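Local coordinates for protein organophosphorus hydrolase (Pseudomonas pseudoalcaligenes, PDB 4LE6) that probably hydrolyses organophosphate triesters, as a dizinc phosphotriesterase built on the metallo-beta-lactamase fold, at residues 134-139 against 233-238; 45-50 against 92-97. All blocks are in the same frame, centred on the assembly; numbering follows the deposited sequence.

Contact 1 (134-139 against 233-238); sequences TVLLTH and YLFKSG. With ZN (zinc ion), chain J.
Tyr-233 meets the 134-139 segment with both a face and its rim. Over one face lies CB of Leu-136, 3.8 Å from the ring centroid and 18° off the ring normal, which is the geometry of a CH-pi contact. The CD1 methyl of the same leucine continues over the inner end of the ring, 3.9 Å from Tyr-233 CD1, and then reaches the next aromatic on the strand, with Leu-136 CD1 4.1 Å from Phe-235 CZ. That second approach is oblique. The Leu-136 torsion explains this double use: with CG anti to the carbonyl carbon (chi1 -47°), the branch is swung along strand 231-237, from one ring to the other.

At the edge of the tyrosine lie the backbone of Leu-137 and the N of Thr-138. Here the phenol donates a hydrogen bond, Tyr-233 OH to Leu-137 O at 2.7 Å, coming in well above the carbonyl plane (55° out of it). The bond gives the carbonyl of buried Leu-137 a partner and ties the loop after strand 134-136 to the facing strand. Thr-138 CG2 packs at the CD2-CE2 edge, 4.1 Å from Tyr-233 CE2, slightly to the side away from Leu-136.

The threonine hydroxyl stands behind the metal site. Thr-138 OG1, lying in the imidazole plane, accepts from His-139 ND1 at 2.9 Å and also bonds Asp-104, an arrangement that should hold the ring's rotation while NE2 of His-139 binds zinc at 2.2 Å; His-141, His-226, Asp-247 and a water complete the site. His-139 opens the HxHxDH motif (His-139, His-141, Asp-143, His-144), the zinc-binding signature of the metallo-beta-lactamase alpha-beta/beta-alpha sandwich.

Contact 2 (45-50 against 92-97); sequences FEVTAL and YLINTG
The ring of Phe-45 has Thr-96 over one face, at one end of an antiparallel strand pair of the metallo-beta-lactamase sandwich. Thr-96 CB stands 3.8 Å from the ring centroid and 17° off the normal, a CH-pi contact, the two side chains running alongside each other in the same direction. With Phe-45 CG anti to the carbonyl carbon (chi1 -64°), the ring is set beside Thr-96, and Ile-94 CG2 approaches it obliquely. At the far end of the pair, Ala-49 CB meets the Tyr-92 ring, also obliquely, 3.6 Å from Tyr-92 CE1.

Between these rings, 45-50 and 92-95 form a ladder in the first sheet, their axes 4.7 Å apart and their directions at 162°. Glu-46 with Asn-95 and Thr-48 with Leu-93 are the hydrogen-bonded pairs, each joined by two nearly straight backbone bonds. Val-47, Ile-94, Ala-49 and Tyr-92 project from one face, where the Tyr-92 phenol bonds Pro-298 O. The other face carries Glu-46, Thr-48, Leu-93 and Asn-95.

On that second face the polar groups are linked. A water lies within bonding distance of Glu-46 OE2, Thr-48 OG1 and Leu-93 O, and cannot donate to every acceptor around it at once. Tyr-127 OH bonds both Glu-46 OE2 and Asn-95 ND2, and Arg-39 bonds Thr-48 OG1. The second subunit joins in, its Lys-31 N bonding Glu-46 OE1 and its Pro-27 O taking Asn-95 ND2. The Asn-95 amide also closes an Asx turn where the strand ends: Asn-95 OD1 accepts from Gly-97 N at 2.9 Å.

Contact 2 builds the first sheet from within, whereas contact 1 bridges that sheet to the second; their centres lie about 10 Å apart. They meet directly in the sandwich interior, where Phe-235 CD1 lies 3.6 Å from Ile-94 CD1, and at Phe-45, whose CD1 is 3.6 Å from Ser-237 CB. Strand 100-103 stands between strands 85-95 and 134-136 in the first sheet, and its Ile-103 touches Ile-94, Thr-138, Tyr-233 and Phe-235, linking both contacts. Contact 1 supplies a zinc ligand, His-139; contact 2 lies farther away, the Tyr-92 side chain being about 10 Å from a zinc and about 8 Å from the side chains of the ligands His-144 and His-294.

Contact 1 (134-139 against 233-238)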
ATOM      1  N   THR A 134     -25.807  -7.089   6.998  1.00 22.34           N
ATOM      2  CA  THR A 134     -26.029  -5.658   7.134  1.00 23.79           C
ATOM      3  C   THR A 134     -25.194  -4.901   6.106  1.00 21.76           C
ATOM      4  O   THR A 134     -24.022  -5.224   5.903  1.00 20.78           O
ATOM      5  CB  THR A 134     -25.595  -5.137   8.511  1.00 27.41           C
ATOM      6  OG1 THR A 134     -26.205  -5.910   9.546  1.00 29.00           O
ATOM      7  CG2 THR A 134     -25.999  -3.679   8.681  1.00 29.81           C
ATOM      8  N   VAL A 135     -25.806  -3.907   5.464  1.00 20.43           N
ATOM      9  CA  VAL A 135     -25.083  -2.955   4.625  1.00 23.70           C
ATOM     10  C   VAL A 135     -25.297  -1.556   5.204  1.00 26.69           C
ATOM     11  O   VAL A 135     -26.439  -1.147   5.399  1.00 27.63           O
ATOM     12  CB  VAL A 135     -25.565  -2.984   3.163  1.00 26.22           C
ATOM     13  CG1 VAL A 135     -24.855  -1.902   2.339  1.00 27.05           C
ATOM     14  CG2 VAL A 135     -25.315  -4.359   2.535  1.00 24.43           C
ATOM     15  N   LEU A 136     -24.211  -0.844   5.515  1.00 24.18           N
ATOM     16  CA  LEU A 136     -24.295   0.533   5.997  1.00 27.72           C
ATOM     17  C   LEU A 136     -23.811   1.458   4.893  1.00 26.08           C
ATOM     18  O   LEU A 136     -22.709   1.285   4.382  1.00 23.52           O
ATOM     19  CB  LEU A 136     -23.413   0.746   7.235  1.00 26.46           C
ATOM     20  CG  LEU A 136     -23.522  -0.299   8.346  1.00 22.96           C
ATOM     21  CD1 LEU A 136     -22.438  -0.076   9.391  1.00 25.31           C
ATOM     22  CD2 LEU A 136     -24.898  -0.257   8.964  1.00 23.20           C
ATOM     23  N   LEU A 137     -24.612   2.449   4.523  1.00 21.72           N
ATOM     24  CA  LEU A 137     -24.183   3.408   3.511  1.00 19.61           C
ATOM     25  C   LEU A 137     -23.728   4.690   4.182  1.00 22.00           C
ATOM     26  O   LEU A 137     -24.477   5.248   4.998  1.00 21.64           O
ATOM     27  CB  LEU A 137     -25.346   3.735   2.576  1.00 18.62           C
ATOM     28  CG  LEU A 137     -25.858   2.585   1.708  1.00 22.59           C
ATOM     29  CD1 LEU A 137     -27.019   3.095   0.868  1.00 28.10           C
ATOM     30  CD2 LEU A 137     -24.747   2.043   0.838  1.00 22.27           C
ATOM     31  N   THR A 138     -22.528   5.186   3.845  1.00 21.65           N
ATOM     32  CA  THR A 138     -22.089   6.471   4.399  1.00 21.37           C
ATOM     33  C   THR A 138     -22.966   7.586   3.829  1.00 21.19           C
ATOM     34  O   THR A 138     -23.291   8.533   4.527  1.00 22.69           O
ATOM     35  CB  THR A 138     -20.603   6.772   4.128  1.00 19.12           C
ATOM     36  OG1 THR A 138     -20.343   6.731   2.718  1.00 19.54           O
ATOM     37  CG2 THR A 138     -19.757   5.739   4.818  1.00 16.78           C
ATOM     38  N   HIS A 139     -23.351   7.445   2.561  1.00 19.36           N
ATOM     39  CA  HIS A 139     -24.230   8.392   1.888  1.00 18.28           C
ATOM     40  C   HIS A 139     -24.708   7.768   0.583  1.00 20.89           C
ATOM     41  O   HIS A 139     -24.273   6.674   0.222  1.00 21.30           O
ATOM     42  CB  HIS A 139     -23.539   9.754   1.630  1.00 18.92           C
ATOM     43  CG  HIS A 139     -22.315   9.687   0.760  1.00 20.03           C
ATOM     44  ND1 HIS A 139     -21.232   8.886   1.049  1.00 22.42           N
ATOM     45  CD2 HIS A 139     -21.968  10.399  -0.344  1.00 22.25           C
ATOM     46  CE1 HIS A 139     -20.288   9.076   0.140  1.00 26.10           C
ATOM     47  NE2 HIS A 139     -20.714   9.983  -0.722  1.00 22.93           N
ATOM     48  N   TYR A 233     -18.990   5.624  10.212  1.00 20.36           N
ATOM     49  CA  TYR A 233     -19.311   4.524  11.121  1.00 21.31           C
ATOM     50  C   TYR A 233     -18.105   4.108  11.954  1.00 23.10           C
ATOM     51  O   TYR A 233     -17.031   3.856  11.422  1.00 26.73           O
ATOM     52  CB  TYR A 233     -19.875   3.333  10.338  1.00 22.44           C
ATOM     53  CG  TYR A 233     -21.166   3.665   9.610  1.00 19.81           C
ATOM     54  CD1 TYR A 233     -22.379   3.732  10.285  1.00 22.70           C
ATOM     55  CD2 TYR A 233     -21.161   3.937   8.254  1.00 21.71           C
ATOM     56  CE1 TYR A 233     -23.553   4.046   9.621  1.00 24.77           C
ATOM     57  CE2 TYR A 233     -22.315   4.242   7.582  1.00 21.44           C
ATOM     58  CZ  TYR A 233     -23.514   4.300   8.270  1.00 24.93           C
ATOM     59  OH  TYR A 233     -24.666   4.607   7.578  1.00 24.96           O
ATOM     60  N   LEU A 234     -18.312   4.006  13.263  1.00 24.41           N
ATOM     61  CA  LEU A 234     -17.244   3.648  14.186  1.00 22.50           C
ATOM     62  C   LEU A 234     -17.398   2.194  14.647  1.00 21.64           C
ATOM     63  O   LEU A 234     -18.483   1.781  15.088  1.00 24.38           O
ATOM     64  CB  LEU A 234     -17.263   4.598  15.381  1.00 22.53           C
ATOM     65  CG  LEU A 234     -16.189   4.416  16.447  1.00 24.99           C
ATOM     66  CD1 LEU A 234     -14.813   4.732  15.886  1.00 24.36           C
ATOM     67  CD2 LEU A 234     -16.536   5.320  17.633  1.00 27.41           C
ATOM     68  N   PHE A 235     -16.304   1.446  14.505  1.00 20.61           N
ATOM     69  CA  PHE A 235     -16.181   0.059  14.939  1.00 20.90           C
ATOM     70  C   PHE A 235     -15.148   0.008  16.057  1.00 23.35           C
ATOM     71  O   PHE A 235     -14.055   0.576  15.921  1.00 23.35           O
ATOM     72  CB  PHE A 235     -15.738  -0.829  13.769  1.00 19.23           C
ATOM     73  CG  PHE A 235     -16.779  -0.982  12.713  1.00 20.47           C
ATOM     74  CD1 PHE A 235     -16.996   0.015  11.783  1.00 19.23           C
ATOM     75  CD2 PHE A 235     -17.579  -2.105  12.678  1.00 22.76           C
ATOM     76  CE1 PHE A 235     -17.999  -0.120  10.835  1.00 19.68           C
ATOM     77  CE2 PHE A 235     -18.565  -2.242  11.742  1.00 22.11           C
ATOM     78  CZ  PHE A 235     -18.785  -1.245  10.825  1.00 19.52           C
ATOM     79  N   LYS A 236     -15.504  -0.634  17.163  1.00 22.78           N
ATOM     80  CA  LYS A 236     -14.628  -0.768  18.329  1.00 25.31           C
ATOM     81  C   LYS A 236     -14.561  -2.216  18.780  1.00 28.05           C
ATOM     82  O   LYS A 236     -15.600  -2.857  18.956  1.00 25.62           O
ATOM     83  CB  LYS A 236     -15.179   0.024  19.507  1.00 24.88           C
ATOM     84  CG  LYS A 236     -15.265   1.523  19.306  1.00 32.81           C
ATOM     85  CD  LYS A 236     -15.619   2.188  20.648  1.00 41.71           C
ATOM     86  CE  LYS A 236     -16.641   3.302  20.490  1.00 53.91           C
ATOM     87  NZ  LYS A 236     -17.205   3.751  21.812  1.00 64.12           N
ATOM     88  N   SER A 237     -13.352  -2.720  18.989  1.00 27.59           N
ATOM     89  CA  SER A 237     -13.157  -4.056  19.529  1.00 29.32           C
ATOM     90  C   SER A 237     -11.793  -4.095  20.202  1.00 31.16           C
ATOM     91  O   SER A 237     -10.826  -3.579  19.642  1.00 29.80           O
ATOM     92  CB  SER A 237     -13.211  -5.082  18.390  1.00 28.50           C
ATOM     93  OG  SER A 237     -12.855  -6.375  18.858  1.00 25.00           O
ATOM     94  N   GLY A 238     -11.721  -4.672  21.400  1.00 31.61           N
ATOM     95  CA  GLY A 238     -10.456  -4.877  22.085  1.00 31.73           C
ATOM     96  C   GLY A 238      -9.594  -3.637  22.232  1.00 35.40           C
ATOM     97  O   GLY A 238      -8.376  -3.710  22.058  1.00 35.20           O
TER
HETATM   98 ZN    ZN J 405     -19.720  11.197  -2.238  1.00 24.94          ZN
HETATM   99  O   HOH W   1     -18.861  10.019  -3.795  1.00 14.52           O

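Contact 2 (45-50 against 92-97)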
ATOM      1  N   PHE A  45     -12.319  -8.138  15.701  1.00 25.55           N
ATOM      2  CA  PHE A  45     -12.970  -7.988  14.404  1.00 21.97           C
ATOM      3  C   PHE A  45     -11.988  -8.262  13.273  1.00 22.83           C
ATOM      4  O   PHE A  45     -10.763  -8.126  13.435  1.00 24.39           O
ATOM      5  CB  PHE A  45     -13.534  -6.585  14.213  1.00 20.66           C
ATOM      6  CG  PHE A  45     -14.630  -6.219  15.177  1.00 21.03           C
ATOM      7  CD1 PHE A  45     -15.135  -7.136  16.096  1.00 24.97           C
ATOM      8  CD2 PHE A  45     -15.173  -4.948  15.153  1.00 23.99           C
ATOM      9  CE1 PHE A  45     -16.155  -6.776  16.965  1.00 29.02           C
ATOM     10  CE2 PHE A  45     -16.180  -4.588  16.030  1.00 27.73           C
ATOM     11  CZ  PHE A  45     -16.668  -5.499  16.935  1.00 30.51           C
ATOM     12  N   GLU A  46     -12.537  -8.629  12.122  1.00 19.69           N
ATOM     13  CA  GLU A  46     -11.738  -8.752  10.904  1.00 19.98           C
ATOM     14  C   GLU A  46     -12.212  -7.748   9.859  1.00 20.36           C
ATOM     15  O   GLU A  46     -13.390  -7.716   9.484  1.00 20.57           O
ATOM     16  CB  GLU A  46     -11.849 -10.159  10.355  1.00 21.52           C
ATOM     17  CG  GLU A  46     -11.167 -10.367   9.026  1.00 25.85           C
ATOM     18  CD  GLU A  46     -11.760 -11.556   8.315  1.00 29.82           C
ATOM     19  OE1 GLU A  46     -11.057 -12.571   8.157  1.00 29.91           O
ATOM     20  OE2 GLU A  46     -12.949 -11.471   7.945  1.00 31.07           O
ATOM     21  N   VAL A  47     -11.284  -6.923   9.389  1.00 17.82           N
ATOM     22  CA  VAL A  47     -11.581  -5.933   8.360  1.00 18.03           C
ATOM     23  C   VAL A  47     -11.057  -6.430   7.021  1.00 19.39           C
ATOM     24  O   VAL A  47      -9.888  -6.822   6.910  1.00 18.67           O
ATOM     25  CB  VAL A  47     -10.909  -4.592   8.692  1.00 24.35           C
ATOM     26  CG1 VAL A  47     -11.206  -3.551   7.631  1.00 26.95           C
ATOM     27  CG2 VAL A  47     -11.348  -4.114  10.078  1.00 25.72           C
ATOM     28  N   THR A  48     -11.927  -6.449   6.016  1.00 18.80           N
ATOM     29  CA  THR A  48     -11.518  -6.710   4.647  1.00 16.61           C
ATOM     30  C   THR A  48     -11.804  -5.461   3.816  1.00 18.15           C
ATOM     31  O   THR A  48     -12.965  -5.141   3.567  1.00 17.97           O
ATOM     32  CB  THR A  48     -12.249  -7.907   4.022  1.00 15.67           C
ATOM     33  OG1 THR A  48     -11.969  -9.095   4.763  1.00 18.60           O
ATOM     34  CG2 THR A  48     -11.769  -8.141   2.602  1.00 18.77           C
ATOM     35  N   ALA A  49     -10.744  -4.755   3.412  1.00 17.60           N
ATOM     36  CA  ALA A  49     -10.888  -3.627   2.499  1.00 15.21           C
ATOM     37  C   ALA A  49     -11.151  -4.182   1.115  1.00 14.60           C
ATOM     38  O   ALA A  49     -10.524  -5.196   0.727  1.00 16.85           O
ATOM     39  CB  ALA A  49      -9.621  -2.781   2.485  1.00 19.59           C
ATOM     40  N   LEU A  50     -12.062  -3.531   0.382  1.00 15.20           N
ATOM     41  CA  LEU A  50     -12.487  -3.989  -0.944  1.00 15.72           C
ATOM     42  C   LEU A  50     -12.418  -2.857  -1.967  1.00 16.11           C
ATOM     43  O   LEU A  50     -13.012  -1.801  -1.772  1.00 18.95           O
ATOM     44  CB  LEU A  50     -13.934  -4.483  -0.893  1.00 14.93           C
ATOM     45  CG  LEU A  50     -14.197  -5.654   0.050  1.00 15.00           C
ATOM     46  CD1 LEU A  50     -15.681  -5.894   0.143  1.00 15.48           C
ATOM     47  CD2 LEU A  50     -13.473  -6.906  -0.461  1.00 16.79           C
ATOM     48  N   TYR A  92     -15.819  -1.403   2.610  1.00 21.30           N
ATOM     49  CA  TYR A  92     -15.213  -2.160   3.712  1.00 17.09           C
ATOM     50  C   TYR A  92     -16.139  -3.214   4.282  1.00 19.65           C
ATOM     51  O   TYR A  92     -17.288  -2.934   4.548  1.00 20.84           O
ATOM     52  CB  TYR A  92     -14.745  -1.186   4.792  1.00 15.46           C
ATOM     53  CG  TYR A  92     -13.691  -0.281   4.217  1.00 15.12           C
ATOM     54  CD1 TYR A  92     -12.357  -0.673   4.195  1.00 15.62           C
ATOM     55  CD2 TYR A  92     -14.034   0.919   3.612  1.00 21.69           C
ATOM     56  CE1 TYR A  92     -11.396   0.129   3.651  1.00 17.25           C
ATOM     57  CE2 TYR A  92     -13.070   1.721   3.051  1.00 20.21           C
ATOM     58  CZ  TYR A  92     -11.753   1.306   3.063  1.00 15.84           C
ATOM     59  OH  TYR A  92     -10.775   2.097   2.487  1.00 18.64           O
ATOM     60  N   LEU A  93     -15.611  -4.417   4.479  1.00 19.94           N
ATOM     61  CA  LEU A  93     -16.394  -5.537   4.981  1.00 19.90           C
ATOM     62  C   LEU A  93     -15.822  -5.902   6.328  1.00 21.20           C
ATOM     63  O   LEU A  93     -14.641  -6.223   6.419  1.00 21.90           O
ATOM     64  CB  LEU A  93     -16.249  -6.722   4.032  1.00 18.18           C
ATOM     65  CG  LEU A  93     -16.996  -8.008   4.367  1.00 21.16           C
ATOM     66  CD1 LEU A  93     -18.488  -7.778   4.333  1.00 22.47           C
ATOM     67  CD2 LEU A  93     -16.584  -9.085   3.372  1.00 22.38           C
ATOM     68  N   ILE A  94     -16.626  -5.816   7.380  1.00 21.71           N
ATOM     69  CA  ILE A  94     -16.138  -6.067   8.722  1.00 21.53           C
ATOM     70  C   ILE A  94     -16.913  -7.231   9.322  1.00 21.77           C
ATOM     71  O   ILE A  94     -18.150  -7.224   9.373  1.00 19.65           O
ATOM     72  CB  ILE A  94     -16.238  -4.805   9.591  1.00 21.77           C
ATOM     73  CG1 ILE A  94     -15.386  -3.696   8.953  1.00 26.33           C
ATOM     74  CG2 ILE A  94     -15.736  -5.073  11.005  1.00 19.06           C
ATOM     75  CD1 ILE A  94     -15.482  -2.368   9.624  1.00 25.86           C
ATOM     76  N   ASN A  95     -16.166  -8.251   9.723  1.00 19.93           N
ATOM     77  CA  ASN A  95     -16.730  -9.426  10.381  1.00 19.85           C
ATOM     78  C   ASN A  95     -16.500  -9.222  11.876  1.00 19.59           C
ATOM     79  O   ASN A  95     -15.355  -9.279  12.351  1.00 17.36           O
ATOM     80  CB  ASN A  95     -16.023 -10.696   9.876  1.00 21.65           C
ATOM     81  CG  ASN A  95     -16.593 -11.971  10.479  1.00 21.63           C
ATOM     82  OD1 ASN A  95     -17.055 -11.966  11.613  1.00 20.39           O
ATOM     83  ND2 ASN A  95     -16.553 -13.073   9.725  1.00 24.68           N
ATOM     84  N   THR A  96     -17.578  -8.928  12.603  1.00 19.89           N
ATOM     85  CA  THR A  96     -17.500  -8.597  14.015  1.00 21.75           C
ATOM     86  C   THR A  96     -17.743  -9.821  14.895  1.00 26.15           C
ATOM     87  O   THR A  96     -17.856  -9.695  16.111  1.00 27.38           O
ATOM     88  CB  THR A  96     -18.584  -7.575  14.409  1.00 22.58           C
ATOM     89  OG1 THR A  96     -19.882  -8.184  14.305  1.00 25.56           O
ATOM     90  CG2 THR A  96     -18.530  -6.375  13.526  1.00 22.92           C
ATOM     91  N   GLY A  97     -17.843 -10.996  14.281  1.00 25.13           N
ATOM     92  CA  GLY A  97     -18.311 -12.177  14.991  1.00 24.02           C
ATOM     93  C   GLY A  97     -19.836 -12.220  15.094  1.00 28.59           C
ATOM     94  O   GLY A  97     -20.458 -13.233  14.766  1.00 29.19           O
TER
HETATM   95  O   HOH W   2     -13.903  -9.080   6.741  1.00 23.39           O